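Long-range contacts in glutamine amidotransferase type-2 domain-containing protein (Pseudomonas aeruginosa PAO1, PDB 1TE5), which probably acts as a class-II (Ntn-type) glutamine amidotransferase, freeing ammonia from the side-chain amide of glutamine, though its acceptor substrate is not established: residues D14-F19 with T208-A213; A200-A205 with E227-N232. All blocks are in the same frame, centred on the assembly; numbering follows the deposited sequence.

Contact 1: D14-F19 with T208-A213; sequences DIVFSF and TVDFHA
Ile15 and Val209 lie side by side on the buried face of two antiparallel strands, their CG2 methyls meeting at 3.4 Å, closer than ordinary van der Waals contact. Both methyls stand anti to their own backbone N. In Ile15 this turn (chi1 -53°) also sends CG1 to the Phe211 ring, 3.9 Å from its CE2. Branched aliphatic residues and a flat ring suit this buried face.

The opposite face is more polar. Val16 CG2 passes across the Asp210 side chain, 3.3 Å from its CB and hardly farther from OD1, while the carboxylate itself is engaged by Arg201 through a salt bridge at OD2. Ser18 and Thr208 pair on the same face, small enough to sit beside each other at a partly exposed surface.

Backbone bonds fix the register. Val16 and Asp210 bond in both directions, Val16 N reaching Asp210 O at 3.2 Å; Ser18 and Thr208 do the same, with Ser18 N to Thr208 O at 2.8 Å. Past the Val16-Asp210 end a water bridges the segments, donating to Asp14 O and accepting from His212 N, each at 3.0 Å. Here His212 ND1 gives Asp14 OD2 only a weak bond, 3.3 Å long and bent to 126°, with the ring and carboxylate planes 51° apart. Asp14 OD1 forms a salt bridge with Lys70, its stronger partner.

The pair forms the middle of a four-stranded antiparallel sheet, flanked by strands 70-71 and 200-203. Ile15, Phe17 and Phe211 pack on strand 4-9 of the seven-stranded sheet, while Ser18 and Phe19 reach helix 59-66.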
loop_
_atom_site.group_PDB
_atom_site.type_symbol
_atom_site.label_atom_id
_atom_site.label_comp_id
_atom_site.label_asym_id
_atom_site.label_seq_id
_atom_site.Cartn_x
_atom_site.Cartn_y
_atom_site.Cartn_z
ATOM N N ASP A 14 13.364 -1.622 15.398
ATOM C CA ASP A 14 14.043 -1.145 14.195
ATOM C C ASP A 14 14.503 -2.272 13.281
ATOM O O ASP A 14 14.956 -3.318 13.752
ATOM C CB ASP A 14 15.262 -0.309 14.581
ATOM C CG ASP A 14 14.889 1.003 15.220
ATOM O OD1 ASP A 14 14.117 1.770 14.601
ATOM O OD2 ASP A 14 15.379 1.268 16.340
ATOM N N ILE A 15 14.387 -2.036 11.975
ATOM C CA ILE A 15 14.811 -2.983 10.944
ATOM C C ILE A 15 15.350 -2.165 9.767
ATOM O O ILE A 15 14.580 -1.505 9.065
ATOM C CB ILE A 15 13.640 -3.837 10.415
ATOM C CG1 ILE A 15 12.907 -4.516 11.555
ATOM C CG2 ILE A 15 14.160 -4.906 9.479
ATOM C CD1 ILE A 15 11.824 -5.443 11.083
ATOM N N VAL A 16 16.663 -2.166 9.562
ATOM C CA VAL A 16 17.212 -1.418 8.442
ATOM C C VAL A 16 17.538 -2.329 7.264
ATOM O O VAL A 16 18.273 -3.312 7.402
ATOM C CB VAL A 16 18.461 -0.583 8.828
ATOM C CG1 VAL A 16 18.184 0.272 10.042
ATOM C CG2 VAL A 16 19.651 -1.470 9.066
ATOM N N PHE A 17 16.883 -2.071 6.140
ATOM C CA PHE A 17 17.148 -2.840 4.944
ATOM C C PHE A 17 18.155 -2.051 4.144
ATOM O O PHE A 17 17.983 -0.848 3.945
ATOM C CB PHE A 17 15.889 -3.028 4.104
ATOM C CG PHE A 17 14.980 -4.089 4.618
ATOM C CD1 PHE A 17 14.120 -3.824 5.682
ATOM C CD2 PHE A 17 14.975 -5.359 4.042
ATOM C CE1 PHE A 17 13.262 -4.810 6.168
ATOM C CE2 PHE A 17 14.122 -6.352 4.519
ATOM C CZ PHE A 17 13.261 -6.078 5.586
ATOM N N SER A 18 19.210 -2.730 3.718
ATOM C CA SER A 18 20.241 -2.121 2.910
ATOM C C SER A 18 20.412 -2.995 1.685
ATOM O O SER A 18 20.919 -4.112 1.786
ATOM C CB SER A 18 21.572 -2.037 3.668
ATOM O OG SER A 18 21.527 -1.107 4.740
ATOM N N PHE A 19 19.841 -2.563 0.566
ATOM C CA PHE A 19 20.012 -3.295 -0.682
ATOM C C PHE A 19 21.370 -2.872 -1.240
ATOM O O PHE A 19 21.650 -1.669 -1.364
ATOM C CB PHE A 19 18.919 -2.940 -1.688
ATOM C CG PHE A 19 17.631 -3.647 -1.443
ATOM C CD1 PHE A 19 17.364 -4.864 -2.067
ATOM C CD2 PHE A 19 16.680 -3.110 -0.577
ATOM C CE1 PHE A 19 16.165 -5.539 -1.833
ATOM C CE2 PHE A 19 15.475 -3.773 -0.333
ATOM C CZ PHE A 19 15.217 -4.992 -0.962
ATOM N N THR A 208 21.183 -6.647 3.292
ATOM C CA THR A 208 21.591 -6.609 4.690
ATOM C C THR A 208 20.470 -6.007 5.527
ATOM O O THR A 208 19.967 -4.932 5.220
ATOM C CB THR A 208 22.860 -5.744 4.893
ATOM O OG1 THR A 208 24.032 -6.507 4.572
ATOM C CG2 THR A 208 22.957 -5.246 6.320
ATOM N N VAL A 209 20.052 -6.719 6.562
ATOM C CA VAL A 209 19.020 -6.210 7.442
ATOM C C VAL A 209 19.579 -6.219 8.851
ATOM O O VAL A 209 19.884 -7.267 9.411
ATOM C CB VAL A 209 17.696 -7.003 7.324
ATOM C CG1 VAL A 209 17.954 -8.481 7.116
ATOM C CG2 VAL A 209 16.843 -6.767 8.549
ATOM N N ASP A 210 19.792 -5.027 9.384
ATOM C CA ASP A 210 20.359 -4.876 10.711
ATOM C C ASP A 210 19.320 -4.691 11.787
ATOM O O ASP A 210 18.308 -4.017 11.584
ATOM C CB ASP A 210 21.327 -3.689 10.763
ATOM C CG ASP A 210 22.518 -3.872 9.854
ATOM O OD1 ASP A 210 22.503 -3.289 8.746
ATOM O OD2 ASP A 210 23.461 -4.594 10.247
ATOM N N PHE A 211 19.626 -5.258 12.949
ATOM C CA PHE A 211 18.781 -5.183 14.131
ATOM C C PHE A 211 19.609 -4.553 15.247
ATOM O O PHE A 211 20.822 -4.758 15.325
ATOM C CB PHE A 211 18.308 -6.578 14.536
ATOM C CG PHE A 211 17.301 -7.170 13.588
ATOM C CD1 PHE A 211 17.706 -7.945 12.515
ATOM C CD2 PHE A 211 15.940 -6.950 13.778
ATOM C CE1 PHE A 211 16.764 -8.499 11.644
ATOM C CE2 PHE A 211 14.994 -7.499 12.912
ATOM C CZ PHE A 211 15.404 -8.275 11.844
ATOM N N HIS A 212 18.962 -3.738 16.074
ATOM C CA HIS A 212 19.652 -3.057 17.171
ATOM C C HIS A 212 19.555 -3.824 18.483
ATOM O O HIS A 212 19.170 -4.994 18.504
ATOM C CB HIS A 212 19.096 -1.636 17.354
ATOM C CG HIS A 212 19.224 -0.770 16.132
ATOM N ND1 HIS A 212 18.553 0.426 15.990
ATOM C CD2 HIS A 212 19.943 -0.935 14.994
ATOM C CE1 HIS A 212 18.851 0.962 14.818
ATOM N NE2 HIS A 212 19.694 0.156 14.195
ATOM N N ALA A 213 19.987 -3.169 19.559
ATOM C CA ALA A 213 19.941 -3.744 20.901
ATOM C C ALA A 213 18.503 -3.654 21.419
ATOM O O ALA A 213 17.640 -3.078 20.757
ATOM C CB ALA A 213 20.881 -2.993 21.823
HETATM O O HOH W 1 15.978 -3.789 16.527
#

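Contact 2: A200-A205 with E227-N232; sequences ARLKDA and EPLTDN
Leu202 and Leu229 adopt the same first torsion, CG opposite the carbonyl carbon and beside the backbone N (chi1 -49° and -60°), and so bring their branched ends to one side of the gap between strand and loop. The two side chains cross at about a right angle. They touch at the root, CB to CB at 3.8 Å, and again at the ends, where Leu202 CD1 lies 4.0 Å from Leu229 CD1. Leucine fits both places: a compact branched end can fill the crossing without any polar group to satisfy.

Leu229 also sends CD2 along the strand backbone, to 3.9 Å from Lys203 O. Thr230 follows, its hydroxyl facing the strand. The 3.0 Å between Thr230 OG1 and Leu202 CD2 is too short for a hydroxyl and a methyl, and its exact value is doubtful; Arg201 O is 3.9 Å from the same OG1.

Lys203 sets out away from the loop, but its chain bends at chi2 and chi4 and folds back. A long flexible side chain suits this exposed edge; at 4.0 Å, NZ of Lys203 is too far from Leu229 O for a hydrogen bond. Arg201 turns the other way, to its salt bridge with Asp210.

Strand 200-203 uses its other edge for strand 207-211, through Leu202 and Val209. Toward the loop, Lys203 N and Leu229 O are 3.8 Å apart, so residues 227-232 do not extend the sheet. Leu229 also touches Cys2, the first modelled residue, which by family resemblance is probably the N-terminal nucleophile. With no direct hydrogen bond between the segments, the contact rests on the apolar packing of the two crossed leucines.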
loop_
_atom_site.group_PDB
_atom_site.type_symbol
_atom_site.label_atom_id
_atom_site.label_comp_id
_atom_site.label_asym_id
_atom_site.label_seq_id
_atom_site.Cartn_x
_atom_site.Cartn_y
_atom_site.Cartn_z
ATOM N N ALA A 200 22.248 -7.359 15.708
ATOM C CA ALA A 200 22.542 -8.486 14.841
ATOM C C ALA A 200 22.417 -8.031 13.405
ATOM O O ALA A 200 21.644 -7.126 13.096
ATOM C CB ALA A 200 21.576 -9.632 15.113
ATOM N N ARG A 201 23.209 -8.635 12.532
ATOM C CA ARG A 201 23.172 -8.295 11.123
ATOM C C ARG A 201 22.850 -9.520 10.313
ATOM O O ARG A 201 23.618 -10.481 10.309
ATOM C CB ARG A 201 24.512 -7.718 10.657
ATOM C CG ARG A 201 24.697 -7.768 9.150
ATOM C CD ARG A 201 25.877 -6.950 8.694
ATOM N NE ARG A 201 25.560 -5.527 8.645
ATOM C CZ ARG A 201 26.035 -4.683 7.732
ATOM N NH1 ARG A 201 25.689 -3.404 7.773
ATOM N NH2 ARG A 201 26.848 -5.113 6.770
ATOM N N LEU A 202 21.675 -9.544 9.679
ATOM C CA LEU A 202 21.315 -10.667 8.864
ATOM C C LEU A 202 21.687 -10.214 7.478
ATOM O O LEU A 202 21.729 -9.031 7.146
ATOM C CB LEU A 202 19.819 -10.920 8.896
ATOM C CG LEU A 202 19.078 -10.977 10.207
ATOM C CD1 LEU A 202 17.659 -11.384 9.884
ATOM C CD2 LEU A 202 19.728 -11.969 11.192
ATOM N N LYS A 203 21.978 -11.178 6.576
ATOM C CA LYS A 203 22.294 -10.779 5.248
ATOM C C LYS A 203 22.214 -11.908 4.185
ATOM O O LYS A 203 22.256 -13.112 4.439
ATOM C CB LYS A 203 23.699 -10.077 5.206
ATOM C CG LYS A 203 24.868 -10.999 4.965
ATOM C CD LYS A 203 25.164 -11.942 6.147
ATOM C CE LYS A 203 26.454 -12.787 5.998
ATOM N NZ LYS A 203 26.342 -14.240 6.353
ATOM N N ASP A 204 21.921 -11.416 2.954
ATOM C CA ASP A 204 21.774 -12.188 1.755
ATOM C C ASP A 204 23.126 -12.038 1.082
ATOM O O ASP A 204 24.154 -11.900 1.716
ATOM C CB ASP A 204 20.698 -11.575 0.921
ATOM C CG ASP A 204 19.946 -12.526 0.050
ATOM O OD1 ASP A 204 18.861 -12.184 -0.436
ATOM O OD2 ASP A 204 20.458 -13.663 -0.134
ATOM N N ALA A 205 23.088 -12.051 -0.267
ATOM C CA ALA A 205 24.302 -11.846 -1.013
ATOM C C ALA A 205 24.335 -10.398 -1.475
ATOM O O ALA A 205 25.412 -9.808 -1.683
ATOM C CB ALA A 205 24.235 -12.786 -2.262
ATOM N N GLU A 227 15.517 -19.565 5.080
ATOM C CA GLU A 227 16.626 -20.303 5.673
ATOM C C GLU A 227 17.471 -19.335 6.487
ATOM O O GLU A 227 17.499 -18.139 6.199
ATOM C CB GLU A 227 17.470 -20.997 4.604
ATOM C CG GLU A 227 18.175 -20.066 3.640
ATOM C CD GLU A 227 18.823 -20.804 2.477
ATOM O OE1 GLU A 227 19.260 -20.119 1.526
ATOM O OE2 GLU A 227 18.890 -22.058 2.504
ATOM N N PRO A 228 18.136 -19.835 7.540
ATOM C CA PRO A 228 18.981 -19.016 8.410
ATOM C C PRO A 228 19.805 -17.985 7.652
ATOM O O PRO A 228 20.354 -18.269 6.586
ATOM C CB PRO A 228 19.863 -20.059 9.092
ATOM C CG PRO A 228 18.916 -21.189 9.284
ATOM C CD PRO A 228 18.206 -21.255 7.940
ATOM N N LEU A 229 19.822 -16.768 8.176
ATOM C CA LEU A 229 20.571 -15.679 7.573
ATOM C C LEU A 229 21.796 -15.374 8.436
ATOM O O LEU A 229 22.703 -14.657 8.019
ATOM C CB LEU A 229 19.665 -14.459 7.400
ATOM C CG LEU A 229 18.449 -14.740 6.492
ATOM C CD1 LEU A 229 17.400 -13.652 6.619
ATOM C CD2 LEU A 229 18.882 -14.905 5.044
ATOM N N THR A 230 21.812 -15.944 9.635
ATOM C CA THR A 230 22.926 -15.794 10.561
ATOM C C THR A 230 23.452 -17.210 10.816
ATOM O O THR A 230 22.696 -18.184 10.697
ATOM C CB THR A 230 22.471 -15.148 11.886
ATOM O OG1 THR A 230 22.115 -13.783 11.650
ATOM C CG2 THR A 230 23.577 -15.179 12.920
ATOM N N ASP A 231 24.752 -17.343 11.090
ATOM C CA ASP A 231 25.309 -18.665 11.351
ATOM C C ASP A 231 24.571 -19.329 12.516
ATOM O O ASP A 231 24.623 -18.851 13.657
ATOM C CB ASP A 231 26.811 -18.605 11.639
ATOM C CG ASP A 231 27.427 -19.992 11.787
ATOM O OD1 ASP A 231 27.045 -20.907 11.019
ATOM O OD2 ASP A 231 28.283 -20.171 12.682
ATOM N N ASN A 232 23.872 -20.414 12.187
ATOM C CA ASN A 232 23.076 -21.220 13.122
ATOM C C ASN A 232 23.369 -21.041 14.610
ATOM O O ASN A 232 24.471 -21.345 15.092
ATOM C CB ASN A 232 23.200 -22.714 12.784
ATOM C CG ASN A 232 22.641 -23.060 11.416
ATOM O OD1 ASN A 232 23.393 -23.228 10.450
ATOM N ND2 ASN A 232 21.321 -23.207 11.332
#

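Both contacts involve the same four-stranded sheet: contact 1 joins its two central strands, contact 2 sets a loop against its edge strand, and their centres are 11 Å apart. Contact 1 is partly buried and joins two regular strands, so backbone hydrogen bonding dominates and apolar packing is concentrated on its buried face. Contact 2 lies at the surface, where packing takes the place of backbone hydrogen bonds. Strands 200-203 and 207-211 are sheet neighbours and join the two: Phe211 N probably bonds to Ala200 O, Asp210 meets Arg201 in a salt bridge on the outer face, and Phe211 packs on Leu202, carrying the apolar layer of contact 1 toward the leucine crossing of contact 2.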